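Local structure of fatty acid-binding protein 2 (Manduca sexta, 1MDC) at residues 101-115 and 118-132. The protein binds fatty acids one to one, enclosing the hydrophobic ligand inside a beta-barrel. Residues are numbered along the deposited sequence; the frame is centred on the assembly and turned at random.
With PLM (palmitic acid), chain C; SO4 (sulfate ion), chain B.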
loop_
_atom_site.group_PDB
_atom_site.type_symbol
_atom_site.label_atom_id
_atom_site.label_comp_id
_atom_site.label_asym_id
_atom_site.label_seq_id
_atom_site.Cartn_x
_atom_site.Cartn_y
_atom_site.Cartn_z
ATOM N N VAL A 101 -5.276 -4.153 -12.491
ATOM C CA VAL A 101 -5.785 -4.042 -11.121
ATOM C C VAL A 101 -4.895 -4.735 -10.132
ATOM O O VAL A 101 -4.381 -5.795 -10.427
ATOM C CB VAL A 101 -7.129 -4.799 -11.121
ATOM C CG1 VAL A 101 -7.751 -4.797 -9.738
ATOM C CG2 VAL A 101 -8.113 -4.052 -11.990
ATOM N N ALA A 102 -4.691 -4.160 -8.964
ATOM C CA ALA A 102 -3.850 -4.832 -8.004
ATOM C C ALA A 102 -4.586 -4.774 -6.670
ATOM O O ALA A 102 -5.412 -3.862 -6.444
ATOM C CB ALA A 102 -2.508 -4.165 -7.832
ATOM N N THR A 103 -4.282 -5.741 -5.790
ATOM C CA THR A 103 -4.901 -5.818 -4.470
ATOM C C THR A 103 -3.814 -5.842 -3.425
ATOM O O THR A 103 -2.874 -6.607 -3.514
ATOM C CB THR A 103 -5.758 -7.125 -4.369
ATOM O OG1 THR A 103 -6.835 -6.961 -5.256
ATOM C CG2 THR A 103 -6.344 -7.287 -2.988
ATOM N N PHE A 104 -3.914 -4.989 -2.433
ATOM C CA PHE A 104 -2.924 -4.964 -1.373
ATOM C C PHE A 104 -3.723 -5.292 -0.105
ATOM O O PHE A 104 -4.511 -4.459 0.341
ATOM C CB PHE A 104 -2.272 -3.590 -1.170
ATOM C CG PHE A 104 -1.727 -3.013 -2.465
ATOM C CD1 PHE A 104 -0.571 -3.453 -3.009
ATOM C CD2 PHE A 104 -2.436 -1.961 -3.090
ATOM C CE1 PHE A 104 -0.091 -2.880 -4.214
ATOM C CE2 PHE A 104 -1.974 -1.381 -4.261
ATOM C CZ PHE A 104 -0.803 -1.866 -4.823
ATOM N N LYS A 105 -3.560 -6.510 0.436
ATOM C CA LYS A 105 -4.272 -6.975 1.637
ATOM C C LYS A 105 -3.388 -6.674 2.854
ATOM O O LYS A 105 -2.303 -7.253 2.997
ATOM C CB LYS A 105 -4.708 -8.447 1.474
ATOM C CG LYS A 105 -5.677 -8.973 2.577
ATOM C CD LYS A 105 -5.919 -10.490 2.406
ATOM C CE LYS A 105 -6.254 -11.403 3.614
ATOM N NZ LYS A 105 -7.425 -12.273 3.387
ATOM N N LYS A 106 -3.838 -5.736 3.707
ATOM C CA LYS A 106 -3.044 -5.352 4.871
ATOM C C LYS A 106 -3.612 -5.957 6.136
ATOM O O LYS A 106 -4.700 -5.614 6.534
ATOM C CB LYS A 106 -3.091 -3.845 4.963
ATOM C CG LYS A 106 -2.789 -3.192 3.626
ATOM C CD LYS A 106 -2.764 -1.640 3.567
ATOM C CE LYS A 106 -1.814 -0.933 4.499
ATOM N NZ LYS A 106 -1.965 0.550 4.411
ATOM N N GLU A 107 -2.876 -6.863 6.747
ATOM C CA GLU A 107 -3.331 -7.517 7.954
ATOM C C GLU A 107 -2.529 -7.097 9.161
ATOM O O GLU A 107 -1.329 -7.317 9.219
ATOM C CB GLU A 107 -3.275 -9.049 7.772
ATOM C CG GLU A 107 -4.261 -9.597 6.709
ATOM C CD GLU A 107 -4.071 -11.087 6.525
ATOM O OE1 GLU A 107 -3.138 -11.563 5.906
ATOM O OE2 GLU A 107 -4.939 -11.820 7.152
ATOM N N TYR A 108 -3.187 -6.484 10.149
ATOM C CA TYR A 108 -2.478 -6.054 11.347
ATOM C C TYR A 108 -2.679 -7.029 12.502
ATOM O O TYR A 108 -3.776 -7.501 12.709
ATOM C CB TYR A 108 -3.096 -4.738 11.801
ATOM C CG TYR A 108 -2.857 -3.543 10.851
ATOM C CD1 TYR A 108 -3.763 -3.295 9.802
ATOM C CD2 TYR A 108 -1.770 -2.700 11.042
ATOM C CE1 TYR A 108 -3.572 -2.213 8.941
ATOM C CE2 TYR A 108 -1.565 -1.603 10.193
ATOM C CZ TYR A 108 -2.484 -1.371 9.159
ATOM O OH TYR A 108 -2.299 -0.281 8.308
ATOM N N ASN A 109 -1.613 -7.322 13.224
ATOM C CA ASN A 109 -1.607 -8.232 14.353
ATOM C C ASN A 109 -0.546 -7.728 15.301
ATOM O O ASN A 109 0.645 -7.997 15.173
ATOM C CB ASN A 109 -1.459 -9.734 13.960
ATOM C CG ASN A 109 -1.150 -10.659 15.185
ATOM O OD1 ASN A 109 -1.735 -10.537 16.315
ATOM N ND2 ASN A 109 -0.191 -11.563 14.969
ATOM N N GLY A 110 -0.994 -6.959 16.265
ATOM C CA GLY A 110 -0.059 -6.423 17.204
ATOM C C GLY A 110 0.858 -5.486 16.466
ATOM O O GLY A 110 0.422 -4.683 15.624
ATOM N N ASP A 111 2.127 -5.635 16.804
ATOM C CA ASP A 111 3.158 -4.837 16.221
ATOM C C ASP A 111 3.553 -5.295 14.831
ATOM O O ASP A 111 4.472 -4.747 14.254
ATOM C CB ASP A 111 4.336 -4.743 17.141
ATOM C CG ASP A 111 4.109 -3.719 18.230
ATOM O OD1 ASP A 111 3.030 -2.970 18.187
ATOM O OD2 ASP A 111 4.906 -3.560 19.075
ATOM N N ASP A 112 2.873 -6.280 14.275
ATOM C CA ASP A 112 3.252 -6.685 12.935
ATOM C C ASP A 112 2.175 -6.344 11.924
ATOM O O ASP A 112 0.977 -6.422 12.228
ATOM C CB ASP A 112 3.390 -8.233 12.854
ATOM C CG ASP A 112 4.462 -8.809 13.729
ATOM O OD1 ASP A 112 5.659 -8.470 13.421
ATOM O OD2 ASP A 112 4.228 -9.497 14.656
ATOM N N LEU A 113 2.599 -5.973 10.706
ATOM C CA LEU A 113 1.677 -5.644 9.617
ATOM C C LEU A 113 2.182 -6.487 8.426
ATOM O O LEU A 113 3.369 -6.408 8.136
ATOM C CB LEU A 113 1.630 -4.135 9.298
ATOM C CG LEU A 113 1.134 -3.772 7.884
ATOM C CD1 LEU A 113 -0.334 -4.172 7.573
ATOM C CD2 LEU A 113 1.278 -2.264 7.676
ATOM N N VAL A 114 1.329 -7.296 7.788
ATOM C CA VAL A 114 1.759 -8.109 6.658
ATOM C C VAL A 114 0.947 -7.648 5.494
ATOM O O VAL A 114 -0.244 -7.579 5.624
ATOM C CB VAL A 114 1.442 -9.605 6.924
ATOM C CG1 VAL A 114 1.921 -10.454 5.735
ATOM C CG2 VAL A 114 2.133 -10.127 8.225
ATOM N N VAL A 115 1.561 -7.316 4.373
ATOM C CA VAL A 115 0.821 -6.873 3.216
ATOM C C VAL A 115 1.042 -7.917 2.128
ATOM O O VAL A 115 2.182 -8.227 1.818
ATOM C CB VAL A 115 1.360 -5.517 2.681
ATOM C CG1 VAL A 115 0.530 -5.089 1.447
ATOM C CG2 VAL A 115 1.183 -4.371 3.716
ATOM N N THR A 118 -1.272 -8.903 -4.863
ATOM C CA THR A 118 -1.568 -9.698 -6.045
ATOM C C THR A 118 -1.833 -8.720 -7.199
ATOM O O THR A 118 -2.219 -7.570 -6.962
ATOM C CB THR A 118 -2.634 -10.732 -5.845
ATOM O OG1 THR A 118 -3.750 -10.117 -5.262
ATOM C CG2 THR A 118 -2.126 -11.889 -4.979
ATOM N N SER A 119 -1.609 -9.141 -8.455
ATOM C CA SER A 119 -1.800 -8.267 -9.624
ATOM C C SER A 119 -2.554 -8.968 -10.736
ATOM O O SER A 119 -2.518 -10.187 -10.839
ATOM C CB SER A 119 -0.355 -8.129 -10.103
ATOM O OG SER A 119 -0.228 -7.802 -11.434
ATOM N N SER A 120 -3.243 -8.237 -11.585
ATOM C CA SER A 120 -3.958 -8.937 -12.635
ATOM C C SER A 120 -3.010 -9.329 -13.776
ATOM O O SER A 120 -3.410 -10.016 -14.710
ATOM C CB SER A 120 -5.094 -8.072 -13.199
ATOM O OG SER A 120 -4.527 -6.855 -13.658
ATOM N N ASN A 121 -1.750 -8.908 -13.726
ATOM C CA ASN A 121 -0.854 -9.274 -14.820
ATOM C C ASN A 121 0.188 -10.332 -14.531
ATOM O O ASN A 121 1.015 -10.602 -15.397
ATOM C CB ASN A 121 -0.063 -8.014 -15.191
ATOM C CG ASN A 121 -0.965 -6.957 -15.826
ATOM O OD1 ASN A 121 -2.045 -7.250 -16.344
ATOM N ND2 ASN A 121 -0.526 -5.714 -15.797
ATOM N N TRP A 122 0.161 -10.920 -13.339
ATOM C CA TRP A 122 1.129 -11.910 -12.966
ATOM C C TRP A 122 0.536 -12.841 -11.981
ATOM O O TRP A 122 -0.370 -12.481 -11.297
ATOM C CB TRP A 122 2.055 -11.073 -12.082
ATOM C CG TRP A 122 3.258 -11.788 -11.668
ATOM C CD1 TRP A 122 3.930 -12.744 -12.364
ATOM C CD2 TRP A 122 3.935 -11.600 -10.452
ATOM N NE1 TRP A 122 5.014 -13.155 -11.641
ATOM C CE2 TRP A 122 5.036 -12.456 -10.461
ATOM C CE3 TRP A 122 3.699 -10.796 -9.379
ATOM C CZ2 TRP A 122 5.904 -12.526 -9.413
ATOM C CZ3 TRP A 122 4.581 -10.870 -8.342
ATOM C CH2 TRP A 122 5.663 -11.723 -8.375
ATOM N N ASP A 123 1.053 -14.031 -11.875
ATOM C CA ASP A 123 0.504 -14.987 -10.937
ATOM C C ASP A 123 1.228 -15.111 -9.631
ATOM O O ASP A 123 0.819 -15.891 -8.788
ATOM C CB ASP A 123 0.833 -16.360 -11.509
ATOM C CG ASP A 123 -0.173 -16.746 -12.506
ATOM O OD1 ASP A 123 -1.325 -16.401 -12.361
ATOM O OD2 ASP A 123 0.303 -17.443 -13.522
ATOM N N GLY A 124 2.307 -14.382 -9.464
ATOM C CA GLY A 124 3.063 -14.481 -8.235
ATOM C C GLY A 124 2.333 -13.747 -7.125
ATOM O O GLY A 124 1.314 -13.130 -7.373
ATOM N N VAL A 125 2.875 -13.840 -5.919
ATOM C CA VAL A 125 2.352 -13.200 -4.712
ATOM C C VAL A 125 3.543 -12.427 -4.152
ATOM O O VAL A 125 4.637 -12.995 -4.059
ATOM C CB VAL A 125 2.014 -14.256 -3.614
ATOM C CG1 VAL A 125 1.530 -13.455 -2.352
ATOM C CG2 VAL A 125 0.857 -15.115 -4.123
ATOM N N ALA A 126 3.368 -11.147 -3.795
ATOM C CA ALA A 126 4.470 -10.347 -3.231
ATOM C C ALA A 126 4.090 -10.072 -1.786
ATOM O O ALA A 126 2.888 -10.009 -1.512
ATOM C CB ALA A 126 4.719 -8.970 -3.941
ATOM N N ARG A 127 5.080 -9.922 -0.893
ATOM C CA ARG A 127 4.805 -9.664 0.502
ATOM C C ARG A 127 5.670 -8.556 1.019
ATOM O O ARG A 127 6.825 -8.454 0.625
ATOM C CB ARG A 127 5.202 -10.884 1.323
ATOM C CG ARG A 127 4.100 -11.902 1.366
ATOM C CD ARG A 127 3.243 -11.684 2.590
ATOM N NE ARG A 127 2.134 -12.586 2.762
ATOM C CZ ARG A 127 2.257 -13.756 3.374
ATOM N NH1 ARG A 127 3.435 -14.147 3.814
ATOM N NH2 ARG A 127 1.175 -14.550 3.526
ATOM N N ARG A 128 5.100 -7.732 1.898
ATOM C CA ARG A 128 5.826 -6.639 2.526
ATOM C C ARG A 128 5.523 -6.805 4.008
ATOM O O ARG A 128 4.369 -6.892 4.387
ATOM C CB ARG A 128 5.566 -5.225 2.042
ATOM C CG ARG A 128 5.711 -5.128 0.493
ATOM C CD ARG A 128 5.538 -3.675 0.085
ATOM N NE ARG A 128 6.809 -2.943 -0.014
ATOM C CZ ARG A 128 6.802 -1.631 -0.245
ATOM N NH1 ARG A 128 5.655 -0.949 -0.370
ATOM N NH2 ARG A 128 7.930 -1.016 -0.351
ATOM N N TYR A 129 6.566 -6.900 4.812
ATOM C CA TYR A 129 6.489 -7.087 6.252
ATOM C C TYR A 129 6.943 -5.798 6.960
ATOM O O TYR A 129 8.047 -5.273 6.734
ATOM C CB TYR A 129 7.395 -8.269 6.696
ATOM C CG TYR A 129 7.066 -9.540 5.965
ATOM C CD1 TYR A 129 6.102 -10.436 6.439
ATOM C CD2 TYR A 129 7.738 -9.851 4.784
ATOM C CE1 TYR A 129 5.796 -11.598 5.766
ATOM C CE2 TYR A 129 7.445 -11.029 4.091
ATOM C CZ TYR A 129 6.500 -11.899 4.568
ATOM O OH TYR A 129 6.218 -13.044 3.883
ATOM N N TYR A 130 6.071 -5.287 7.832
ATOM C CA TYR A 130 6.381 -4.073 8.562
ATOM C C TYR A 130 6.254 -4.342 10.055
ATOM O O TYR A 130 5.542 -5.245 10.470
ATOM C CB TYR A 130 5.294 -3.055 8.168
ATOM C CG TYR A 130 5.215 -2.458 6.759
ATOM C CD1 TYR A 130 4.741 -3.207 5.698
ATOM C CD2 TYR A 130 5.582 -1.122 6.562
ATOM C CE1 TYR A 130 4.664 -2.624 4.415
ATOM C CE2 TYR A 130 5.495 -0.529 5.304
ATOM C CZ TYR A 130 5.034 -1.308 4.240
ATOM O OH TYR A 130 4.920 -0.737 3.019
ATOM N N LYS A 131 6.953 -3.553 10.835
ATOM C CA LYS A 131 6.942 -3.686 12.262
ATOM C C LYS A 131 6.832 -2.310 12.953
ATOM O O LYS A 131 7.440 -1.330 12.540
ATOM C CB LYS A 131 8.292 -4.364 12.498
ATOM C CG LYS A 131 8.489 -4.972 13.839
ATOM C CD LYS A 131 8.172 -6.436 13.855
ATOM C CE LYS A 131 9.398 -7.314 13.857
ATOM N NZ LYS A 131 9.091 -8.704 13.483
ATOM N N ALA A 132 6.041 -2.244 14.027
ATOM C CA ALA A 132 5.845 -1.039 14.816
ATOM C C ALA A 132 6.717 -1.272 16.032
ATOM O O ALA A 132 7.197 -2.372 16.267
ATOM C CB ALA A 132 4.392 -0.853 15.206
ATOM O OXT ALA A 132 6.999 -0.379 16.793
HETATM C C1 PLM C . 2.084 -1.203 1.072
HETATM O O1 PLM C . 1.382 -1.083 2.090
HETATM O O2 PLM C . 3.276 -1.548 1.110
HETATM C C2 PLM C . 1.523 -0.850 -0.324
HETATM C C3 PLM C . 2.463 -1.090 -1.528
HETATM C C4 PLM C . 3.147 0.229 -1.986
HETATM C C5 PLM C . 2.503 0.829 -3.252
HETATM C C6 PLM C . 3.410 0.680 -4.486
HETATM C C7 PLM C . 2.544 0.841 -5.728
HETATM C C8 PLM C . 3.296 1.054 -7.033
HETATM C C9 PLM C . 2.646 0.079 -8.016
HETATM C CA PLM C . 1.846 0.729 -9.154
HETATM C CB PLM C . 0.410 0.182 -9.162
HETATM C CC PLM C . -0.301 0.350 -10.530
HETATM C CD PLM C . -1.783 -0.144 -10.481
HETATM C CE PLM C . -2.051 -1.321 -11.413
HETATM C CF PLM C . -1.190 -2.502 -10.966
HETATM C CG PLM C . -1.387 -3.788 -11.811
HETATM S S SO4 B . -1.398 1.463 1.266
HETATM O O1 SO4 B . -2.636 1.685 2.022
HETATM O O2 SO4 B . -0.344 1.041 2.165
HETATM O O3 SO4 B . -1.571 0.390 0.277
HETATM O O4 SO4 B . -1.001 2.736 0.599
HETATM O O HOH W 1 -3.608 -9.577 -2.526
HETATM O O HOH W 2 6.321 -7.986 10.684
#
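The backbone O of Tyr130 is held twice: Leu113 N donates to it over 3.0 Å from above the carbonyl plane, and a water bridging to Asp112 OD1 donates a second hydrogen bond. That carboxylate oxygen also meets Lys131, whose chain, bent at chi2 and chi3, lies alongside Asp112 and brings NZ to 3.4 Å from OD1 in a salt bridge whose hydrogen bond is weak. Farther along this outer face, Val114 CG1 sits over one face of the Arg127 guanidinium and 3.6 Å from Arg127 CD. Arg127 NH1 donates in the guanidinium plane to Tyr129 OH, which Glu14 also holds. With an alanine in place of Arg127, Val114 CG1 would probably lose part of its cover and Tyr129 OH one of its partners.

On the other face, Leu113 CB and Tyr130 CB lie 4.0 Å apart, the two side chains running side by side. Val115 CG2 packs obliquely against the Tyr130 ring. Tyr130 OH donates to palmitate O2 over 2.6 Å. Arg128 NH1 reaches the same oxygen from its guanidinium edge at 2.9 Å, through a chain bent at chi3 (94°) whose NE is steadied by Gln13. Where strand 118-119 pairs with strand 101-109, Ser120 OG accepts from Val101 N at 3.0 Å. The two hairpins, which share strand 112-119, form part of the antiparallel fatty acid-binding protein barrel, and Arg128 and Tyr130, with Gln40, make its carboxylate-binding site.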